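Local coordinates for protein phosphatase (Thermotoga maritima, PDB 1NF2) that is probably a magnesium-dependent phosphatase of the haloacid dehalogenase (HAD) family, at residues E117-Y122 and V128-E133; Y94-N99 and Y111-N116; I63-A68 and Q103-D108; K173-K176 and L182-V185; V87-I92 and L139-G144. One frame throughout, in Å; residues are numbered along the deposited sequence.

Contact 1. Residues E117-Y122 and V128-E133; sequences EEIKSY and VDYRVE
I119 and K120 on helix 117-125 pack against Y130 on strand 130-132, closing a beta-alpha-beta unit: strand 110-112 leads into the helix, which brings the chain back to lay strand 130-132 parallel beside it. That strand forms one margin of the six-stranded sheet, and the contact is partly buried, joining the helix to the outermost strand. The ring of Y130 takes the central place. I119 comes down over one of its faces with the methylene CG1, which stands 3.4 Å from the ring centroid and 16° off the ring normal, a CH-pi contact. CG1 sits toward the rim carrying CD2, 3.3 Å from that atom. With I119 CG1 anti to the backbone N (chi1 180°), the methylene is held over the ring while the two methyls fall to its margins: CD1 lies 3.9 Å from Y130 CG, and CG2 lies 3.9 Å from Y130 CE2. Y130 itself has CG between its backbone N and carbonyl carbon (chi1 67°), which reaches the ring across toward the helix. I119 also touches S112 and Q103 of the two strands beneath the helix. At the far end of the ring the phenol meets K120, whose chain is bent at its last torsion. The polar ends of both residues turn to D115, in the loop between strand 110-112 and the helix: its OD2 takes a salt bridge from K120 NZ and a hydrogen bond from Y130 OH. Alongside that shared oxygen, the aliphatic part of the lysine touches the phenol, K120 CG lying 3.3 Å from Y130 OH.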
# COMPACT_ATOMS: atom_id res chain seq x y z
N GLU A 117 22.16 -2.82 -11.79
CA GLU A 117 22.36 -2.60 -10.36
C GLU A 117 21.22 -1.82 -9.72
O GLU A 117 20.94 -1.98 -8.53
CB GLU A 117 23.68 -1.86 -10.14
CG GLU A 117 24.88 -2.53 -10.80
CD GLU A 117 24.87 -2.44 -12.32
OE1 GLU A 117 25.64 -3.17 -12.97
OE2 GLU A 117 24.09 -1.62 -12.86
N GLU A 118 20.57 -0.97 -10.50
CA GLU A 118 19.45 -0.18 -10.00
C GLU A 118 18.35 -1.10 -9.48
O GLU A 118 17.94 -1.00 -8.32
CB GLU A 118 18.88 0.71 -11.11
CG GLU A 118 19.60 2.04 -11.34
CD GLU A 118 21.01 1.88 -11.86
OE1 GLU A 118 21.20 1.24 -12.91
OE2 GLU A 118 21.94 2.41 -11.21
N ILE A 119 17.89 -2.01 -10.33
CA ILE A 119 16.84 -2.94 -9.97
C ILE A 119 17.24 -3.85 -8.80
O ILE A 119 16.46 -4.07 -7.88
CB ILE A 119 16.42 -3.81 -11.18
CG1 ILE A 119 15.31 -4.79 -10.76
CG2 ILE A 119 17.60 -4.58 -11.72
CD1 ILE A 119 14.05 -4.11 -10.30
N LYS A 120 18.46 -4.37 -8.85
CA LYS A 120 18.95 -5.26 -7.79
C LYS A 120 18.81 -4.61 -6.41
O LYS A 120 18.25 -5.20 -5.49
CB LYS A 120 20.41 -5.63 -8.04
CG LYS A 120 20.66 -6.39 -9.34
CD LYS A 120 22.14 -6.72 -9.51
CE LYS A 120 22.40 -7.46 -10.82
NZ LYS A 120 21.69 -8.77 -10.89
N SER A 121 19.31 -3.39 -6.29
CA SER A 121 19.26 -2.66 -5.03
C SER A 121 17.86 -2.24 -4.60
O SER A 121 17.59 -2.10 -3.41
CB SER A 121 20.16 -1.42 -5.10
OG SER A 121 20.03 -0.64 -3.93
N TYR A 122 16.97 -2.02 -5.57
CA TYR A 122 15.61 -1.62 -5.22
C TYR A 122 14.82 -2.80 -4.67
O TYR A 122 14.12 -2.66 -3.67
CB TYR A 122 14.88 -1.03 -6.43
CG TYR A 122 13.38 -0.88 -6.21
CD1 TYR A 122 12.51 -1.94 -6.46
CD2 TYR A 122 12.85 0.29 -5.67
CE1 TYR A 122 11.15 -1.84 -6.18
CE2 TYR A 122 11.49 0.40 -5.38
CZ TYR A 122 10.65 -0.67 -5.64
OH TYR A 122 9.31 -0.58 -5.32
N VAL A 128 11.32 -7.63 -2.56
CA VAL A 128 10.35 -8.22 -3.48
C VAL A 128 11.18 -8.92 -4.58
O VAL A 128 12.33 -8.55 -4.81
CB VAL A 128 9.48 -7.13 -4.16
CG1 VAL A 128 8.62 -6.41 -3.12
CG2 VAL A 128 10.38 -6.12 -4.88
N ASP A 129 10.61 -9.93 -5.23
CA ASP A 129 11.30 -10.63 -6.32
C ASP A 129 10.97 -9.90 -7.62
O ASP A 129 9.88 -9.36 -7.77
CB ASP A 129 10.82 -12.08 -6.43
CG ASP A 129 11.22 -12.94 -5.24
OD1 ASP A 129 10.78 -12.64 -4.11
OD2 ASP A 129 11.98 -13.91 -5.45
N TYR A 130 11.91 -9.88 -8.56
CA TYR A 130 11.67 -9.23 -9.85
C TYR A 130 12.10 -10.14 -10.99
O TYR A 130 12.85 -11.09 -10.79
CB TYR A 130 12.41 -7.89 -9.96
CG TYR A 130 13.91 -8.02 -10.01
CD1 TYR A 130 14.66 -8.14 -8.84
CD2 TYR A 130 14.59 -8.01 -11.23
CE1 TYR A 130 16.05 -8.26 -8.88
CE2 TYR A 130 15.98 -8.12 -11.28
CZ TYR A 130 16.70 -8.24 -10.10
OH TYR A 130 18.08 -8.34 -10.14
N ARG A 131 11.61 -9.85 -12.18
CA ARG A 131 11.93 -10.64 -13.35
C ARG A 131 12.37 -9.73 -14.49
O ARG A 131 11.79 -8.65 -14.70
CB ARG A 131 10.71 -11.47 -13.76
CG ARG A 131 10.45 -12.65 -12.82
CD ARG A 131 9.08 -13.26 -13.03
NE ARG A 131 8.94 -14.58 -12.41
CZ ARG A 131 9.15 -14.85 -11.12
NH1 ARG A 131 9.52 -13.90 -10.28
NH2 ARG A 131 8.99 -16.09 -10.68
N VAL A 132 13.40 -10.15 -15.21
CA VAL A 132 13.92 -9.38 -16.33
C VAL A 132 13.16 -9.73 -17.61
O VAL A 132 13.09 -10.89 -18.01
CB VAL A 132 15.42 -9.65 -16.56
CG1 VAL A 132 16.22 -9.06 -15.41
CG2 VAL A 132 15.68 -11.15 -16.66
N GLU A 133 12.58 -8.71 -18.23
CA GLU A 133 11.81 -8.88 -19.45
C GLU A 133 12.19 -7.78 -20.44
O GLU A 133 11.65 -6.67 -20.38
CB GLU A 133 10.31 -8.82 -19.14
CG GLU A 133 9.41 -8.82 -20.37
CD GLU A 133 9.45 -10.13 -21.14
OE1 GLU A 133 10.56 -10.63 -21.39
OE2 GLU A 133 8.37 -10.64 -21.49

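Contact 2. Residues Y94-N99 and Y111-N116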
# COMPACT_ATOMS: atom_id res chain seq x y z
N TYR A 94 6.97 7.45 -24.79
CA TYR A 94 7.53 8.76 -24.51
C TYR A 94 8.84 8.63 -23.73
O TYR A 94 9.82 9.34 -24.00
CB TYR A 94 6.53 9.56 -23.67
CG TYR A 94 6.91 11.00 -23.42
CD1 TYR A 94 6.43 12.02 -24.24
CD2 TYR A 94 7.71 11.35 -22.33
CE1 TYR A 94 6.74 13.36 -23.98
CE2 TYR A 94 8.02 12.68 -22.06
CZ TYR A 94 7.53 13.68 -22.89
OH TYR A 94 7.83 14.99 -22.62
N ILE A 95 8.85 7.71 -22.78
CA ILE A 95 9.99 7.49 -21.90
C ILE A 95 11.18 6.71 -22.47
O ILE A 95 12.32 6.94 -22.06
CB ILE A 95 9.51 6.80 -20.62
CG1 ILE A 95 10.46 7.11 -19.47
CG2 ILE A 95 9.43 5.30 -20.82
CD1 ILE A 95 10.04 6.46 -18.18
N LYS A 96 10.94 5.80 -23.40
CA LYS A 96 12.03 5.01 -23.96
C LYS A 96 13.13 5.79 -24.68
O LYS A 96 14.31 5.56 -24.45
CB LYS A 96 11.47 3.90 -24.86
CG LYS A 96 10.75 2.79 -24.07
CD LYS A 96 10.06 1.77 -24.97
CE LYS A 96 11.05 0.87 -25.70
NZ LYS A 96 11.83 0.01 -24.76
N PRO A 97 12.75 6.74 -25.56
CA PRO A 97 13.79 7.49 -26.26
C PRO A 97 14.70 8.24 -25.28
O PRO A 97 15.82 8.62 -25.62
CB PRO A 97 13.00 8.45 -27.14
CG PRO A 97 11.74 7.68 -27.43
CD PRO A 97 11.42 7.10 -26.07
N LEU A 98 14.21 8.44 -24.06
CA LEU A 98 14.96 9.13 -23.02
C LEU A 98 15.98 8.25 -22.30
O LEU A 98 16.63 8.68 -21.35
CB LEU A 98 13.99 9.72 -22.00
CG LEU A 98 13.55 11.18 -22.18
CD1 LEU A 98 13.41 11.51 -23.65
CD2 LEU A 98 12.24 11.41 -21.44
N ASN A 99 16.12 7.01 -22.77
CA ASN A 99 17.05 6.05 -22.16
C ASN A 99 17.11 6.14 -20.64
O ASN A 99 18.01 6.79 -20.08
CB ASN A 99 18.46 6.22 -22.75
CG ASN A 99 18.74 5.22 -23.85
OD1 ASN A 99 18.18 5.30 -24.94
ND2 ASN A 99 19.61 4.26 -23.56
N TYR A 111 8.55 -6.39 -13.01
CA TYR A 111 9.37 -6.66 -14.18
C TYR A 111 10.33 -5.50 -14.40
O TYR A 111 10.02 -4.36 -14.06
CB TYR A 111 8.50 -6.80 -15.44
CG TYR A 111 7.61 -8.02 -15.49
CD1 TYR A 111 8.05 -9.20 -16.08
CD2 TYR A 111 6.32 -7.98 -14.96
CE1 TYR A 111 7.22 -10.32 -16.16
CE2 TYR A 111 5.48 -9.09 -15.03
CZ TYR A 111 5.94 -10.25 -15.63
OH TYR A 111 5.10 -11.34 -15.70
N SER A 112 11.49 -5.80 -14.97
CA SER A 112 12.49 -4.78 -15.28
C SER A 112 13.02 -5.11 -16.67
O SER A 112 13.24 -6.27 -17.01
CB SER A 112 13.64 -4.81 -14.28
OG SER A 112 14.53 -3.74 -14.52
N GLU A 113 13.21 -4.08 -17.48
CA GLU A 113 13.69 -4.27 -18.84
C GLU A 113 15.10 -4.86 -18.87
O GLU A 113 15.38 -5.80 -19.61
CB GLU A 113 13.68 -2.95 -19.60
CG GLU A 113 12.99 -3.02 -20.94
CD GLU A 113 13.06 -1.71 -21.69
OE1 GLU A 113 12.32 -1.56 -22.69
OE2 GLU A 113 13.86 -0.83 -21.29
N LYS A 114 15.98 -4.30 -18.04
CA LYS A 114 17.37 -4.74 -17.99
C LYS A 114 17.76 -5.14 -16.56
O LYS A 114 17.30 -4.51 -15.60
CB LYS A 114 18.28 -3.62 -18.48
CG LYS A 114 17.85 -3.03 -19.82
CD LYS A 114 18.58 -1.73 -20.11
CE LYS A 114 18.05 -1.07 -21.37
NZ LYS A 114 18.72 0.23 -21.63
N ASP A 115 18.59 -6.16 -16.43
CA ASP A 115 19.02 -6.61 -15.11
C ASP A 115 20.26 -5.85 -14.67
O ASP A 115 21.37 -6.38 -14.71
CB ASP A 115 19.33 -8.11 -15.11
CG ASP A 115 19.48 -8.69 -13.71
OD1 ASP A 115 19.72 -9.91 -13.59
OD2 ASP A 115 19.35 -7.93 -12.72
N ASN A 116 20.07 -4.61 -14.24
CA ASN A 116 21.17 -3.77 -13.79
C ASN A 116 21.23 -3.65 -12.27
O ASN A 116 20.46 -4.28 -11.54
CB ASN A 116 21.05 -2.38 -14.43
CG ASN A 116 19.68 -1.77 -14.24
OD1 ASN A 116 18.67 -2.37 -14.62
ND2 ASN A 116 19.63 -0.58 -13.67
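K96 and E113 meet through a single salt bridge at the surface of the six-stranded-sheet domain, linking the chain at the C-terminal end of helix 85-95 to the loop that follows strand 110-112. From K96 CB, CG leaves beside the backbone N (chi1 -71°), and CD carries the chain straight on. The next two torsions both bend (chi3 71°, chi4 64°), and this double kink swings the end of the lysine across to the other segment. CE comes within 4.1 Å of E113 OE1. NZ finishes the approach at 2.6 Å from E113 OE1, while E113 OE2 stays 4.1 Å from it, so one carboxylate oxygen does the work. The glutamate comes to meet it, its CB directed at the lysine and its chain extended beyond CG. The backbones are far apart here, with 10.7 Å between the CA atoms of K96 and E113, and the two long side chains span that interval by themselves. Putting a lysine in place of E113 would probably set two ammonium groups against each other and leave K96 NZ without its counter-charge. Further along the loop, D115 centres an inverse gamma turn. Both K96 and E113 are partly exposed, so water probably competes for their charges; the one short K96–E113 pair is likely to be a modest electrostatic tether between helix and loop rather than a rigid joint.

Contact 3. Residues I63-A68 and Q103-D108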
# COMPACT_ATOMS: atom_id res chain seq x y z
N ILE A 63 -6.09 -4.33 1.49
CA ILE A 63 -5.93 -3.16 0.64
C ILE A 63 -4.43 -3.11 0.36
O ILE A 63 -3.62 -3.01 1.28
CB ILE A 63 -6.38 -1.85 1.35
CG1 ILE A 63 -7.89 -1.90 1.63
CG2 ILE A 63 -6.06 -0.64 0.47
CD1 ILE A 63 -8.42 -0.68 2.34
N ALA A 64 -4.07 -3.22 -0.92
CA ALA A 64 -2.68 -3.23 -1.36
C ALA A 64 -2.39 -2.12 -2.38
O ALA A 64 -3.31 -1.43 -2.83
CB ALA A 64 -2.36 -4.60 -1.97
N TYR A 65 -1.12 -1.94 -2.73
CA TYR A 65 -0.73 -0.90 -3.69
C TYR A 65 -1.34 0.45 -3.33
O TYR A 65 -1.75 1.21 -4.21
CB TYR A 65 -1.16 -1.28 -5.11
CG TYR A 65 -0.35 -2.41 -5.72
CD1 TYR A 65 0.94 -2.18 -6.21
CD2 TYR A 65 -0.87 -3.69 -5.81
CE1 TYR A 65 1.68 -3.22 -6.79
CE2 TYR A 65 -0.14 -4.73 -6.38
CZ TYR A 65 1.14 -4.49 -6.87
OH TYR A 65 1.84 -5.52 -7.45
N ASN A 66 -1.42 0.73 -2.03
CA ASN A 66 -1.96 2.00 -1.54
C ASN A 66 -3.36 2.35 -2.06
O ASN A 66 -3.66 3.51 -2.35
CB ASN A 66 -0.98 3.13 -1.87
CG ASN A 66 -1.33 4.42 -1.17
OD1 ASN A 66 -1.64 4.42 0.01
ND2 ASN A 66 -1.27 5.54 -1.90
N GLY A 67 -4.22 1.34 -2.20
CA GLY A 67 -5.57 1.60 -2.65
C GLY A 67 -5.99 1.09 -4.02
O GLY A 67 -7.19 1.05 -4.31
N ALA A 68 -5.03 0.69 -4.85
CA ALA A 68 -5.33 0.21 -6.20
C ALA A 68 -5.95 -1.19 -6.17
O ALA A 68 -6.73 -1.54 -7.06
CB ALA A 68 -4.07 0.21 -7.06
N GLN A 103 10.80 -0.02 -14.61
CA GLN A 103 10.27 -1.32 -14.26
C GLN A 103 8.75 -1.19 -14.22
O GLN A 103 8.21 -0.09 -14.12
CB GLN A 103 10.81 -1.74 -12.89
CG GLN A 103 10.73 -0.64 -11.85
CD GLN A 103 11.41 -1.03 -10.55
OE1 GLN A 103 12.60 -1.36 -10.54
NE2 GLN A 103 10.67 -0.98 -9.45
N ALA A 104 8.05 -2.32 -14.30
CA ALA A 104 6.59 -2.27 -14.29
C ALA A 104 5.97 -3.33 -13.39
O ALA A 104 6.47 -4.44 -13.27
CB ALA A 104 6.06 -2.45 -15.72
N TYR A 105 4.87 -2.96 -12.74
CA TYR A 105 4.13 -3.86 -11.87
C TYR A 105 2.94 -4.38 -12.66
O TYR A 105 1.96 -3.66 -12.86
CB TYR A 105 3.65 -3.11 -10.62
CG TYR A 105 4.75 -2.85 -9.62
CD1 TYR A 105 5.07 -3.80 -8.66
CD2 TYR A 105 5.46 -1.65 -9.63
CE1 TYR A 105 6.08 -3.57 -7.72
CE2 TYR A 105 6.47 -1.41 -8.70
CZ TYR A 105 6.77 -2.37 -7.75
OH TYR A 105 7.75 -2.14 -6.81
N ILE A 106 3.03 -5.63 -13.11
CA ILE A 106 1.97 -6.22 -13.92
C ILE A 106 1.38 -7.48 -13.31
O ILE A 106 2.07 -8.50 -13.18
CB ILE A 106 2.51 -6.55 -15.32
CG1 ILE A 106 3.00 -5.27 -15.99
CG2 ILE A 106 1.43 -7.25 -16.14
CD1 ILE A 106 3.80 -5.52 -17.24
N ASP A 107 0.10 -7.43 -12.97
CA ASP A 107 -0.58 -8.58 -12.38
C ASP A 107 0.16 -9.11 -11.17
O ASP A 107 0.31 -10.32 -11.00
CB ASP A 107 -0.75 -9.68 -13.42
CG ASP A 107 -2.16 -9.77 -13.93
OD1 ASP A 107 -3.04 -10.22 -13.16
OD2 ASP A 107 -2.41 -9.39 -15.10
N ASP A 108 0.63 -8.19 -10.34
CA ASP A 108 1.33 -8.53 -9.11
C ASP A 108 2.72 -9.15 -9.27
O ASP A 108 3.13 -9.97 -8.46
CB ASP A 108 0.44 -9.44 -8.26
CG ASP A 108 0.52 -9.11 -6.78
OD1 ASP A 108 0.75 -7.93 -6.45
OD2 ASP A 108 0.33 -10.03 -5.96
O HOH W 1 0.49 -5.30 -9.87
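Y65 reaches D108 and Y105 at once, its phenol oxygen binding the one and its ring edge meeting the other. Y65 OH donates to D108 OD1 at 2.8 Å, and OD1 receives it on its anti lone pair, the one facing away from the second carboxylate oxygen. A water reinforces the link: it accepts from D108 N at 2.9 Å and donates weakly to Y65 OH. Beside this, the edge of Y65 is turned toward the face of Y105 in an offset edge-to-face pair, centroids 5.9 Å apart and planes at 78°; the closest ring carbons are Y65 CE1 and Y105 CD1, 3.9 Å apart. Y65 holds CG beside its backbone N (chi1 -72°), which carries the ring out to the other segment.

One shell out, D108 OD1 also accepts from L45 N, at the start of helix 45-55, which fixes the carboxylate for the phenol. Y105 is positioned by a hydrogen bond between its OH and that of Y122 and by a cation-pi contact with K147, while M44 packs on all three residues. A phenylalanine in place of Y65 would probably keep the ring pair but lose the grip on D108 and the water.

Y65 follows strand 62-64 in the eight-stranded-sheet domain that holds the magnesium ion, about 13 Å from its side chain. Y105 lies on strand 102-105 of the six-stranded-sheet domain, probably the substrate-binding one, with D108 in the turn before strand 110-112; the contact joins these two domains.

Contact 4. Residues K173-K176 and L182-V185; sequences KVFK and LEIV
K173-K176 and L182-V185 are the two arms of a beta hairpin, paired antiparallel. Its ladder has four backbone bonds. K173 and V185 form a hydrogen-bonded pair, K173 N giving to V185 O and V185 N to K173 O, both 2.9 Å. F175 and E183 repeat it, with F175 N to E183 O at 2.9 Å and E183 N to F175 O at 2.7 Å, the latter nearly straight at 172°. In the non-hydrogen-bonded pair between them, V174 with I184, CA-H groups lean on the same carbonyls: I184 CA lies 3.2 Å from K173 O. The backbones of L182 and I184 turn the other way, bonding to L150 and L148.

On the face carrying K173, F175, E183 and V185, F175 has CG between its backbone N and carbonyl carbon (chi1 69°), which brings the ring over E183 CB, with V185 CG2 at its edge, 4.0 Å from F175 CE1. E183 OE1 is satisfied by a salt bridge to K147. On the opposite face V174 CG1 meets I184 CG1 at 3.9 Å, and K176 crosses L182 on its way to a salt bridge with D158. Helix 154-168 covers this second face, strand 147-151 continues the sheet beyond 181-186, and strand 172-178 forms one edge of it within this chain.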
# COMPACT_ATOMS: atom_id res chain seq x y z
N LYS A 173 -0.70 9.90 -11.86
CA LYS A 173 -0.04 10.53 -10.72
C LYS A 173 1.46 10.23 -10.78
O LYS A 173 1.86 9.08 -10.92
CB LYS A 173 -0.62 9.97 -9.41
CG LYS A 173 0.14 10.35 -8.15
CD LYS A 173 -0.44 11.58 -7.46
CE LYS A 173 -0.34 12.83 -8.32
NZ LYS A 173 -0.88 14.03 -7.62
N VAL A 174 2.28 11.27 -10.69
CA VAL A 174 3.72 11.08 -10.74
C VAL A 174 4.40 11.71 -9.52
O VAL A 174 4.22 12.89 -9.25
CB VAL A 174 4.32 11.70 -12.03
CG1 VAL A 174 3.69 11.06 -13.25
CG2 VAL A 174 4.06 13.18 -12.05
N PHE A 175 5.16 10.91 -8.78
CA PHE A 175 5.83 11.44 -7.59
C PHE A 175 7.06 10.64 -7.18
O PHE A 175 7.20 9.46 -7.52
CB PHE A 175 4.86 11.51 -6.40
CG PHE A 175 4.44 10.16 -5.87
CD1 PHE A 175 3.54 9.37 -6.57
CD2 PHE A 175 4.99 9.66 -4.69
CE1 PHE A 175 3.18 8.09 -6.10
CE2 PHE A 175 4.64 8.39 -4.21
CZ PHE A 175 3.73 7.61 -4.92
N LYS A 176 7.95 11.29 -6.45
CA LYS A 176 9.16 10.66 -5.96
C LYS A 176 8.79 9.95 -4.67
O LYS A 176 8.16 10.54 -3.79
CB LYS A 176 10.23 11.72 -5.66
CG LYS A 176 10.72 12.49 -6.87
CD LYS A 176 11.75 11.70 -7.66
CE LYS A 176 13.00 11.43 -6.83
NZ LYS A 176 13.62 12.68 -6.30
N LEU A 182 11.14 7.10 -8.64
CA LEU A 182 10.07 7.93 -9.21
C LEU A 182 8.93 6.97 -9.54
O LEU A 182 9.14 5.97 -10.24
CB LEU A 182 10.56 8.59 -10.50
CG LEU A 182 10.02 9.98 -10.89
CD1 LEU A 182 10.31 10.20 -12.37
CD2 LEU A 182 8.53 10.09 -10.63
N GLU A 183 7.74 7.27 -9.05
CA GLU A 183 6.59 6.41 -9.30
C GLU A 183 5.49 7.05 -10.12
O GLU A 183 5.24 8.24 -9.99
CB GLU A 183 5.98 5.95 -7.97
CG GLU A 183 6.87 5.09 -7.10
CD GLU A 183 6.13 4.54 -5.88
OE1 GLU A 183 5.12 3.82 -6.06
OE2 GLU A 183 6.55 4.84 -4.75
N ILE A 184 4.86 6.24 -10.96
CA ILE A 184 3.73 6.68 -11.78
C ILE A 184 2.61 5.72 -11.44
O ILE A 184 2.73 4.51 -11.66
CB ILE A 184 4.02 6.56 -13.30
CG1 ILE A 184 5.16 7.51 -13.70
CG2 ILE A 184 2.78 6.93 -14.09
CD1 ILE A 184 6.51 7.02 -13.35
N VAL A 185 1.51 6.25 -10.91
CA VAL A 185 0.38 5.41 -10.51
C VAL A 185 -0.98 5.92 -10.98
O VAL A 185 -1.12 7.09 -11.37
CB VAL A 185 0.33 5.25 -8.97
CG1 VAL A 185 1.62 4.59 -8.48
CG2 VAL A 185 0.15 6.63 -8.32

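Contact 5. Residues V87-I92 and L139-G144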
# COMPACT_ATOMS: atom_id res chain seq x y z
N VAL A 87 -2.83 5.20 -21.95
CA VAL A 87 -1.96 6.17 -21.29
C VAL A 87 -0.64 5.48 -20.96
O VAL A 87 0.42 6.09 -20.96
CB VAL A 87 -2.61 6.70 -20.00
CG1 VAL A 87 -1.59 7.48 -19.18
CG2 VAL A 87 -3.79 7.60 -20.35
N ALA A 88 -0.72 4.18 -20.67
CA ALA A 88 0.46 3.40 -20.34
C ALA A 88 1.36 3.31 -21.56
O ALA A 88 2.58 3.48 -21.46
CB ALA A 88 0.06 2.01 -19.88
N LYS A 89 0.76 3.03 -22.71
CA LYS A 89 1.52 2.92 -23.95
C LYS A 89 2.16 4.26 -24.28
O LYS A 89 3.33 4.32 -24.63
CB LYS A 89 0.61 2.48 -25.10
CG LYS A 89 1.37 2.14 -26.38
CD LYS A 89 0.46 1.55 -27.44
CE LYS A 89 1.25 1.10 -28.66
NZ LYS A 89 0.38 0.46 -29.69
N ASP A 90 1.38 5.34 -24.15
CA ASP A 90 1.88 6.68 -24.41
C ASP A 90 3.07 7.04 -23.53
O ASP A 90 4.03 7.66 -23.99
CB ASP A 90 0.79 7.73 -24.17
CG ASP A 90 -0.21 7.80 -25.30
OD1 ASP A 90 -1.05 8.73 -25.28
OD2 ASP A 90 -0.16 6.94 -26.20
N ILE A 91 2.99 6.66 -22.25
CA ILE A 91 4.06 6.95 -21.31
C ILE A 91 5.33 6.19 -21.65
O ILE A 91 6.42 6.76 -21.61
CB ILE A 91 3.63 6.61 -19.86
CG1 ILE A 91 2.51 7.56 -19.42
CG2 ILE A 91 4.83 6.70 -18.92
CD1 ILE A 91 1.95 7.26 -18.03
N ILE A 92 5.19 4.92 -22.00
CA ILE A 92 6.35 4.09 -22.35
C ILE A 92 7.02 4.55 -23.65
O ILE A 92 8.25 4.63 -23.72
CB ILE A 92 5.95 2.59 -22.48
CG1 ILE A 92 6.10 1.89 -21.13
CG2 ILE A 92 6.84 1.88 -23.50
CD1 ILE A 92 5.26 2.48 -20.03
N LEU A 139 4.63 -6.19 -23.11
CA LEU A 139 3.90 -6.75 -21.97
C LEU A 139 2.95 -5.68 -21.41
O LEU A 139 1.74 -5.91 -21.28
CB LEU A 139 4.90 -7.19 -20.90
CG LEU A 139 4.48 -8.24 -19.86
CD1 LEU A 139 4.11 -9.50 -20.57
CD2 LEU A 139 5.62 -8.53 -18.89
N VAL A 140 3.49 -4.51 -21.11
CA VAL A 140 2.70 -3.41 -20.56
C VAL A 140 1.70 -2.86 -21.56
O VAL A 140 0.50 -2.80 -21.28
CB VAL A 140 3.60 -2.25 -20.10
CG1 VAL A 140 2.74 -1.08 -19.62
CG2 VAL A 140 4.53 -2.71 -18.99
N SER A 141 2.19 -2.46 -22.72
CA SER A 141 1.34 -1.89 -23.77
C SER A 141 0.11 -2.73 -24.09
O SER A 141 -0.86 -2.21 -24.64
CB SER A 141 2.16 -1.67 -25.04
OG SER A 141 3.19 -0.71 -24.82
N LYS A 142 0.15 -4.01 -23.75
CA LYS A 142 -0.97 -4.89 -24.04
C LYS A 142 -1.62 -5.54 -22.81
O LYS A 142 -2.67 -6.18 -22.93
CB LYS A 142 -0.52 -5.98 -25.02
CG LYS A 142 -1.42 -7.21 -25.07
CD LYS A 142 -1.19 -8.05 -26.31
CE LYS A 142 -1.78 -7.38 -27.54
NZ LYS A 142 -1.78 -8.30 -28.72
N MET A 143 -1.03 -5.37 -21.64
CA MET A 143 -1.61 -5.99 -20.45
C MET A 143 -1.98 -5.00 -19.37
O MET A 143 -2.73 -5.33 -18.45
CB MET A 143 -0.63 -7.02 -19.90
CG MET A 143 -1.26 -8.11 -19.06
SD MET A 143 -0.61 -9.72 -19.55
CE MET A 143 1.06 -9.32 -19.69
N GLY A 144 -1.48 -3.78 -19.48
CA GLY A 144 -1.78 -2.77 -18.48
C GLY A 144 -0.84 -2.97 -17.31
O GLY A 144 -0.26 -4.03 -17.15
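No ring or other flat side chain takes part where A88 and I92 meet V140: methyl groups do the touching, with no faces or edges to match. The V140 methyl CG1 is central. It lies 4.1 Å from A88 CB and 4.4 Å from I92 CD1, so it faces two residues one helical turn apart on helix 85-95. V140 sets CG1 anti to its own nitrogen (chi1 176°), directing that methyl at the neighbouring helix. The two helices run antiparallel, their short axes at 160° and 8.5 Å apart at closest approach. Such closeness suits the small residues A88 and S141; the CA atoms of K89 and S141 come within 4.8 Å. Here K89 CG rests 3.7 Å from S141 OG, a van der Waals contact; the hydroxyl is hydrogen-bonded to S137 O, one turn back in its own helix. The lysine chain then runs on extended past the serine. Helix 136-143 ends immediately after: V140 O accepts from both M143 N and G144 N, at 3.0 and 2.8 Å, and G144 leaves the helix with positive phi, a backbone shape in which a CB would collide with the preceding carbonyl oxygen. Together the helices lie against the six-stranded sheet. I91 and I92 rest on L148 of strand 147-151, I92 also reaches W102, and V140 sits on A104 of strand 102-105, with I106 beside it.

In the fold
Following the chain from the N terminus, contact 3 opens first, at 63-68, where strand 62-64 of the eight-stranded sheet gives way to a loop, and closes at 103-108 in the six-stranded one, tying the two domains together. Before it closes, helix 85-95 opens contacts 5 and 2, so contact 3 crosses both. Contact 2 closes at 111-116, and contact 1 then opens and closes between 117 and 133; both are nested within the long loop that contact 5 shuts at 139-144. Contact 4, a local hairpin, follows all the others. Neighbouring strands join contacts 1, 2 and 3 side by side in one sheet, I106 packs on V140 between contacts 3 and 5, and I184 meets I91 between contacts 4 and 5.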